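Local structure of ancylostoma secreted protein 2 (Necator americanus, 4NUI) at residues A121-L126 / G147-M152; C84-S89 / M170-C175; A62-M67 / K205-A210. The protein is a secreted hookworm protein of the CAP (SCP/TAPS) family, of unknown function, that binds divalent metal ions such as cobalt. One frame throughout, in Å; residues are numbered along the deposited sequence.

Interaction 1 (A121-L126 / G147-M152). With CO (cobalt (II) ion), chain B.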
# COMPACT_ATOMS: atom_id res chain seq x y z
N ALA A 121 8.47 5.28 1.24
CA ALA A 121 8.93 5.51 -0.12
C ALA A 121 7.76 5.42 -1.10
O ALA A 121 7.64 6.23 -2.02
CB ALA A 121 10.02 4.51 -0.51
N TRP A 122 6.90 4.43 -0.90
CA TRP A 122 5.73 4.25 -1.74
C TRP A 122 4.77 5.42 -1.59
O TRP A 122 4.32 6.01 -2.58
CB TRP A 122 5.02 2.95 -1.39
CG TRP A 122 5.85 1.73 -1.66
CD1 TRP A 122 6.88 1.61 -2.56
CD2 TRP A 122 5.74 0.46 -1.01
NE1 TRP A 122 7.40 0.33 -2.51
CE2 TRP A 122 6.71 -0.39 -1.57
CE3 TRP A 122 4.89 -0.05 -0.02
CZ2 TRP A 122 6.87 -1.71 -1.16
CZ3 TRP A 122 5.04 -1.36 0.39
CH2 TRP A 122 6.03 -2.18 -0.18
N PHE A 123 4.46 5.76 -0.34
CA PHE A 123 3.53 6.84 -0.08
C PHE A 123 4.05 8.18 -0.59
O PHE A 123 3.28 9.03 -1.01
CB PHE A 123 3.21 6.94 1.41
CG PHE A 123 2.12 7.92 1.72
CD1 PHE A 123 0.80 7.55 1.57
CD2 PHE A 123 2.42 9.20 2.14
CE1 PHE A 123 -0.22 8.44 1.85
CE2 PHE A 123 1.39 10.10 2.42
CZ PHE A 123 0.08 9.72 2.28
N GLY A 124 5.37 8.35 -0.55
CA GLY A 124 6.00 9.61 -0.92
C GLY A 124 5.76 10.08 -2.35
O GLY A 124 5.99 11.25 -2.67
N GLU A 125 5.33 9.16 -3.21
CA GLU A 125 5.08 9.51 -4.60
C GLU A 125 4.04 10.62 -4.70
O GLU A 125 4.11 11.46 -5.59
CB GLU A 125 4.67 8.29 -5.41
CG GLU A 125 5.82 7.29 -5.62
CD GLU A 125 5.38 5.94 -6.14
OE1 GLU A 125 4.16 5.68 -6.22
OE2 GLU A 125 6.27 5.13 -6.48
N LEU A 126 3.09 10.62 -3.77
CA LEU A 126 2.07 11.67 -3.74
C LEU A 126 2.68 13.06 -3.54
O LEU A 126 2.42 13.98 -4.32
CB LEU A 126 1.02 11.40 -2.65
CG LEU A 126 0.04 12.54 -2.37
CD1 LEU A 126 -0.90 12.77 -3.55
CD2 LEU A 126 -0.76 12.23 -1.11
N GLY A 147 2.18 4.76 -9.08
CA GLY A 147 1.46 3.52 -8.87
C GLY A 147 1.66 2.82 -7.55
O GLY A 147 0.84 1.98 -7.16
N HIS A 148 2.75 3.13 -6.84
CA HIS A 148 2.92 2.54 -5.52
C HIS A 148 2.01 3.27 -4.53
O HIS A 148 1.31 2.64 -3.73
CB HIS A 148 4.38 2.57 -5.07
CG HIS A 148 5.32 1.91 -6.04
ND1 HIS A 148 6.09 2.62 -6.93
CD2 HIS A 148 5.60 0.61 -6.26
CE1 HIS A 148 6.81 1.79 -7.65
NE2 HIS A 148 6.53 0.56 -7.26
N TYR A 149 1.99 4.60 -4.61
CA TYR A 149 1.06 5.39 -3.82
C TYR A 149 -0.39 5.01 -4.10
O TYR A 149 -1.16 4.75 -3.17
CB TYR A 149 1.23 6.88 -4.05
CG TYR A 149 0.06 7.68 -3.54
CD1 TYR A 149 -0.10 7.91 -2.18
CD2 TYR A 149 -0.92 8.17 -4.41
CE1 TYR A 149 -1.18 8.63 -1.70
CE2 TYR A 149 -2.00 8.89 -3.94
CZ TYR A 149 -2.12 9.11 -2.57
OH TYR A 149 -3.19 9.81 -2.08
N THR A 150 -0.78 4.98 -5.37
CA THR A 150 -2.19 4.75 -5.69
C THR A 150 -2.66 3.37 -5.22
O THR A 150 -3.81 3.21 -4.81
CB THR A 150 -2.52 4.96 -7.20
OG1 THR A 150 -1.77 4.05 -8.00
CG2 THR A 150 -2.20 6.40 -7.63
N GLN A 151 -1.77 2.39 -5.23
CA GLN A 151 -2.12 1.09 -4.67
C GLN A 151 -2.25 1.13 -3.14
O GLN A 151 -3.15 0.49 -2.59
CB GLN A 151 -1.13 0.00 -5.12
CG GLN A 151 -1.38 -1.36 -4.49
CD GLN A 151 -2.73 -1.96 -4.86
OE1 GLN A 151 -3.74 -1.73 -4.18
NE2 GLN A 151 -2.76 -2.73 -5.92
N MET A 152 -1.38 1.87 -2.45
CA MET A 152 -1.50 1.98 -0.99
C MET A 152 -2.83 2.58 -0.57
O MET A 152 -3.37 2.20 0.46
CB MET A 152 -0.39 2.82 -0.36
CG MET A 152 0.98 2.24 -0.48
SD MET A 152 2.18 3.15 0.52
CE MET A 152 1.59 2.84 2.17
CO CO B . 5.99 -0.51 -9.54
O HOH W 1 8.22 -0.30 -9.29
O HOH W 2 5.79 -0.51 -11.89
O HOH W 3 3.53 -0.53 -9.69
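Leu126 and Phe123 pack on the ring of Tyr149, and this is the tight end of the contact. Leu126 CB sits over the centre of one face of the tyrosine ring, 3.7 Å from the ring centroid, as a CH-pi contact. The edge of Tyr149 turns toward the face of Phe123 in an offset edge-to-face pair, with planes at 69°. CG of Tyr149 lies anti to the backbone N (chi1 165°), which lays the ring alongside Phe123. Close by, Met152 SD reaches Trp122 CB at 3.4 Å and meets the indole at its edge, a Met-aromatic contact. Leu41 and Val45 of helix 28-46 also touch Phe123. The other end belongs to the metal site of this CAP domain. There the contact turns polar. Glu125 OE2 accepts a hydrogen bond of 2.6 Å from His148 ND1 on its syn lone pair, nearly in the imidazole plane. This fixes the ring rotation and directs His148 NE2 to cobalt, 2.6 Å away. Glu125 OE1 takes Tyr149 N at 2.9 Å from above the carboxylate plane, and His148 N more weakly. The carboxylate would probably make the imidazole a stronger metal ligand. The plane of the five-membered ring of Trp122 is nearly parallel to that of the His148 ring (15°), but the rings are slid apart and barely overlap. Beyond NE2 the site is watery: three waters and His88 NE2 complete the cobalt shell.

Interaction 2 (C84-S89 / M170-C175). With CO (cobalt (II) ion), chain B.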
# COMPACT_ATOMS: atom_id res chain seq x y z
N CYS A 84 15.10 -12.83 -4.41
CA CYS A 84 16.20 -11.87 -4.27
C CYS A 84 16.59 -11.26 -5.60
O CYS A 84 17.77 -11.02 -5.86
CB CYS A 84 17.40 -12.52 -3.57
SG CYS A 84 17.12 -12.75 -1.79
N VAL A 85 15.59 -10.99 -6.42
CA VAL A 85 15.77 -10.22 -7.65
C VAL A 85 14.73 -9.12 -7.65
O VAL A 85 13.53 -9.39 -7.53
CB VAL A 85 15.62 -11.10 -8.92
CG1 VAL A 85 15.69 -10.24 -10.16
CG2 VAL A 85 16.71 -12.16 -8.96
N PHE A 86 15.17 -7.88 -7.74
CA PHE A 86 14.26 -6.74 -7.67
C PHE A 86 13.43 -6.61 -8.95
O PHE A 86 13.92 -6.15 -9.98
CB PHE A 86 15.03 -5.46 -7.39
CG PHE A 86 14.17 -4.25 -7.24
CD1 PHE A 86 13.59 -3.93 -6.02
CD2 PHE A 86 13.93 -3.41 -8.32
CE1 PHE A 86 12.80 -2.82 -5.89
CE2 PHE A 86 13.14 -2.29 -8.19
CZ PHE A 86 12.56 -2.00 -6.96
N LYS A 87 12.18 -7.04 -8.88
CA LYS A 87 11.27 -6.89 -10.01
C LYS A 87 9.84 -7.25 -9.64
O LYS A 87 9.59 -7.99 -8.69
CB LYS A 87 11.72 -7.74 -11.20
CG LYS A 87 11.16 -9.15 -11.23
CD LYS A 87 12.01 -10.11 -10.45
CE LYS A 87 12.01 -11.51 -11.09
NZ LYS A 87 10.96 -12.43 -10.52
N HIS A 88 8.90 -6.70 -10.40
CA HIS A 88 7.51 -7.07 -10.23
C HIS A 88 7.28 -8.50 -10.66
O HIS A 88 7.84 -8.95 -11.66
CB HIS A 88 6.60 -6.12 -11.00
CG HIS A 88 6.27 -4.87 -10.25
ND1 HIS A 88 5.53 -4.89 -9.08
CD2 HIS A 88 6.57 -3.58 -10.48
CE1 HIS A 88 5.39 -3.66 -8.63
NE2 HIS A 88 6.01 -2.84 -9.46
N SER A 89 6.45 -9.21 -9.90
CA SER A 89 6.00 -10.52 -10.30
C SER A 89 4.98 -10.38 -11.45
O SER A 89 4.41 -9.31 -11.65
CB SER A 89 5.37 -11.25 -9.12
OG SER A 89 4.28 -10.51 -8.60
N MET A 170 20.98 -6.77 -0.98
CA MET A 170 19.87 -5.87 -0.69
C MET A 170 18.96 -6.46 0.36
O MET A 170 18.93 -7.67 0.57
CB MET A 170 19.05 -5.60 -1.96
CG MET A 170 18.36 -6.84 -2.53
SD MET A 170 17.19 -6.42 -3.83
CE MET A 170 16.77 -8.03 -4.47
N CYS A 171 18.23 -5.58 1.04
CA CYS A 171 17.05 -5.99 1.77
C CYS A 171 15.88 -5.79 0.80
O CYS A 171 15.67 -4.68 0.32
CB CYS A 171 16.87 -5.13 3.00
SG CYS A 171 15.37 -5.48 3.92
N TYR A 172 15.15 -6.86 0.49
CA TYR A 172 14.12 -6.82 -0.54
C TYR A 172 12.73 -6.95 0.06
O TYR A 172 12.43 -7.89 0.79
CB TYR A 172 14.37 -7.93 -1.56
CG TYR A 172 13.44 -7.95 -2.75
CD1 TYR A 172 13.01 -6.77 -3.34
CD2 TYR A 172 13.03 -9.15 -3.31
CE1 TYR A 172 12.15 -6.79 -4.46
CE2 TYR A 172 12.18 -9.19 -4.41
CZ TYR A 172 11.76 -8.01 -4.98
OH TYR A 172 10.92 -8.05 -6.08
N VAL A 173 11.88 -5.96 -0.23
CA VAL A 173 10.55 -5.88 0.37
C VAL A 173 9.49 -5.99 -0.71
O VAL A 173 9.54 -5.29 -1.72
CB VAL A 173 10.37 -4.54 1.10
CG1 VAL A 173 8.94 -4.38 1.61
CG2 VAL A 173 11.38 -4.44 2.25
N VAL A 174 8.51 -6.87 -0.50
CA VAL A 174 7.38 -7.01 -1.42
C VAL A 174 6.09 -6.99 -0.62
O VAL A 174 5.92 -7.77 0.32
CB VAL A 174 7.43 -8.34 -2.21
CG1 VAL A 174 6.25 -8.44 -3.17
CG2 VAL A 174 8.75 -8.46 -2.99
N CYS A 175 5.18 -6.10 -0.99
CA CYS A 175 3.81 -6.17 -0.47
C CYS A 175 2.85 -6.49 -1.59
O CYS A 175 2.99 -5.97 -2.70
CB CYS A 175 3.37 -4.86 0.17
SG CYS A 175 4.13 -4.54 1.78
CO CO B . 5.99 -0.51 -9.54
O HOH W 1 8.22 -0.30 -9.29
O HOH W 2 5.79 -0.51 -11.89
O HOH W 3 3.53 -0.53 -9.69
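Tyr172 reaches from the strand to the backbone of the 84-89 loop, and its hydroxyl is the polar centre of the contact. Lys87 N donates a nearly straight hydrogen bond to Tyr172 OH, 3.2 Å long with an N-H...O angle of 169°. The same hydroxyl is also hydrogen-bonded to Asn80 OD1 of helix 71-81. CG of Tyr172 stands anti to the backbone N (chi1 -176°), which carries the ring across to the loop. Phe86 CD1 touches Tyr172 CE1 at 3.6 Å. The two rings meet rim to rim with planes at 60°, neither over the face of the other. Beside them the extended chain of Met170 pushes its methyl against the loop backbone, with CE 3.4 Å from Cys84 C. The loop follows helix 71-81, and Cys84, with positive phi, is the first residue after it to leave helical backbone angles. In the CAP fold the strand lies within the central sheet, where 171-178 runs antiparallel to both 98-104 and 159-166. Val174 CG2 lies 3.6 Å above one face of the Tyr172 ring, offset toward its rim. Asn80 also donates through ND2 to Lys87 O, so one amide side chain holds both the hydroxyl of Tyr172 and the backbone of Lys87. Further out, the Cys84-Cys167 disulfide ties the start of the loop to the turn before the strand. At the other end His88 NE2 binds cobalt at 2.3 Å. Glu99 positions this histidine: its OE1 accepts from His88 ND1, and its OE2 is hydrogen-bonded to Ser89 OG.

Interaction 3 (A62-M67 / K205-A210)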
# COMPACT_ATOMS: atom_id res chain seq x y z
N ALA A 62 -14.55 9.63 0.80
CA ALA A 62 -15.87 9.41 1.38
C ALA A 62 -16.03 8.04 2.04
O ALA A 62 -16.89 7.86 2.90
CB ALA A 62 -16.95 9.58 0.31
N LYS A 63 -15.22 7.08 1.63
CA LYS A 63 -15.35 5.73 2.17
C LYS A 63 -14.07 4.93 2.02
O LYS A 63 -14.04 3.83 1.46
CB LYS A 63 -16.54 4.99 1.53
CG LYS A 63 -16.52 4.95 0.01
CD LYS A 63 -17.79 4.33 -0.55
CE LYS A 63 -17.84 2.84 -0.25
NZ LYS A 63 -18.91 2.16 -1.05
N MET A 64 -12.98 5.51 2.53
CA MET A 64 -11.70 4.83 2.52
C MET A 64 -11.78 3.60 3.42
O MET A 64 -12.08 3.70 4.61
CB MET A 64 -10.61 5.79 3.01
CG MET A 64 -9.22 5.15 3.04
SD MET A 64 -8.61 4.75 1.38
CE MET A 64 -8.36 6.40 0.72
N LYS A 65 -11.49 2.42 2.88
CA LYS A 65 -11.67 1.20 3.66
C LYS A 65 -10.44 0.84 4.50
O LYS A 65 -9.31 1.08 4.09
CB LYS A 65 -12.08 0.04 2.74
CG LYS A 65 -13.47 0.25 2.12
CD LYS A 65 -13.88 -0.89 1.21
CE LYS A 65 -15.33 -0.74 0.78
NZ LYS A 65 -15.73 -1.88 -0.09
N THR A 66 -10.69 0.29 5.69
CA THR A 66 -9.61 -0.23 6.54
C THR A 66 -9.01 -1.49 5.94
O THR A 66 -9.73 -2.36 5.47
CB THR A 66 -10.15 -0.60 7.94
OG1 THR A 66 -10.88 0.50 8.49
CG2 THR A 66 -9.01 -0.99 8.88
N MET A 67 -7.68 -1.59 5.98
CA MET A 67 -7.00 -2.82 5.56
C MET A 67 -6.83 -3.80 6.71
O MET A 67 -6.70 -3.41 7.87
CB MET A 67 -5.62 -2.52 4.97
CG MET A 67 -5.66 -1.75 3.66
SD MET A 67 -3.99 -1.51 3.04
CE MET A 67 -4.28 -1.21 1.31
N LYS A 205 -11.12 9.92 11.93
CA LYS A 205 -10.15 8.96 11.40
C LYS A 205 -10.37 8.71 9.91
O LYS A 205 -9.41 8.66 9.14
CB LYS A 205 -10.21 7.64 12.17
CG LYS A 205 -9.08 6.69 11.81
N GLY A 206 -11.62 8.56 9.49
CA GLY A 206 -11.94 8.44 8.08
C GLY A 206 -11.80 7.07 7.46
O GLY A 206 -11.80 6.94 6.23
N LEU A 207 -11.68 6.03 8.29
CA LEU A 207 -11.55 4.67 7.79
C LEU A 207 -12.83 3.87 8.04
O LEU A 207 -13.37 3.89 9.14
CB LEU A 207 -10.36 3.96 8.43
CG LEU A 207 -8.98 4.55 8.14
CD1 LEU A 207 -7.91 3.75 8.88
CD2 LEU A 207 -8.70 4.59 6.65
N CYS A 208 -13.29 3.16 7.01
CA CYS A 208 -14.50 2.33 7.10
C CYS A 208 -14.16 0.88 7.39
O CYS A 208 -13.40 0.27 6.65
CB CYS A 208 -15.26 2.36 5.78
SG CYS A 208 -15.61 3.99 5.16
N SER A 209 -14.76 0.32 8.43
CA SER A 209 -14.61 -1.11 8.66
C SER A 209 -15.83 -1.86 8.12
O SER A 209 -16.87 -1.25 7.84
CB SER A 209 -14.41 -1.41 10.14
OG SER A 209 -15.57 -1.07 10.88
N ALA A 210 -15.70 -3.17 7.95
CA ALA A 210 -16.75 -3.96 7.31
C ALA A 210 -18.07 -3.93 8.08
O ALA A 210 -18.09 -3.96 9.31
CB ALA A 210 -16.27 -5.40 7.10
OXT ALA A 210 -19.15 -3.88 7.48
O HOH W 4 -13.83 7.78 4.56
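Met64 and Leu207 lie side by side and point the same way, with Met64 CG 3.7 Å from Leu207 CD2. They flank a short parallel pairing at the edge of the CAP-domain sheet, where the C-terminal strand 207-208 joins strand 64-69. The methionine then bends at chi2 and chi3, so its end leads away from the leucine. Its chain packs on Arg42 and Ala46 of helix 28-46. Lys65 and Cys208 lie on one face of the sheet. The lysine chain is extended beyond CG and ends in a salt bridge to Glu156. Cys208 SG lies anti to the carbonyl carbon of its own residue (chi1 -52°), which sets it against Lys63, 3.5 Å from Lys63 CA. The disulfide from Cys208 to Cys198 ties the C-terminal strand to the preceding loop. Two backbone bonds join the strands. Cys208 N donates to Met64 O at 2.7 Å. Thr66 N donates to Cys208 O at 2.9 Å. Thr66 OG1 also touches Leu207 CB at 3.5 Å. Gly206 comes just before the pairing with a positive phi of 83°. Its carbonyl O accepts from a bridging water at 2.8 Å, and the same water accepts from Met64 N at 3.2 Å.

Overall arrangement
Interactions 1 and 2 meet at the cobalt ion. Each supplies one histidine, and His148 NE2 and His88 NE2 are 4.1 Å apart with the metal and its three waters shared between them. The two contacts also pack directly: Trp122 CZ3 lies 3.6 Å from Cys175 SG, although the centres of the two contacts are about 16 Å apart. Interaction 3 lies away from the metal. It reaches interaction 1 through Met67 CE, 3.6 Å from Met152 O. It does not touch interaction 2, whose nearest atoms are about 9 Å off, and the centres of these two contacts lie about 29 Å apart on opposite sides of the chain's centre. Strands 171-178 and 207-208 belong to the same sheet.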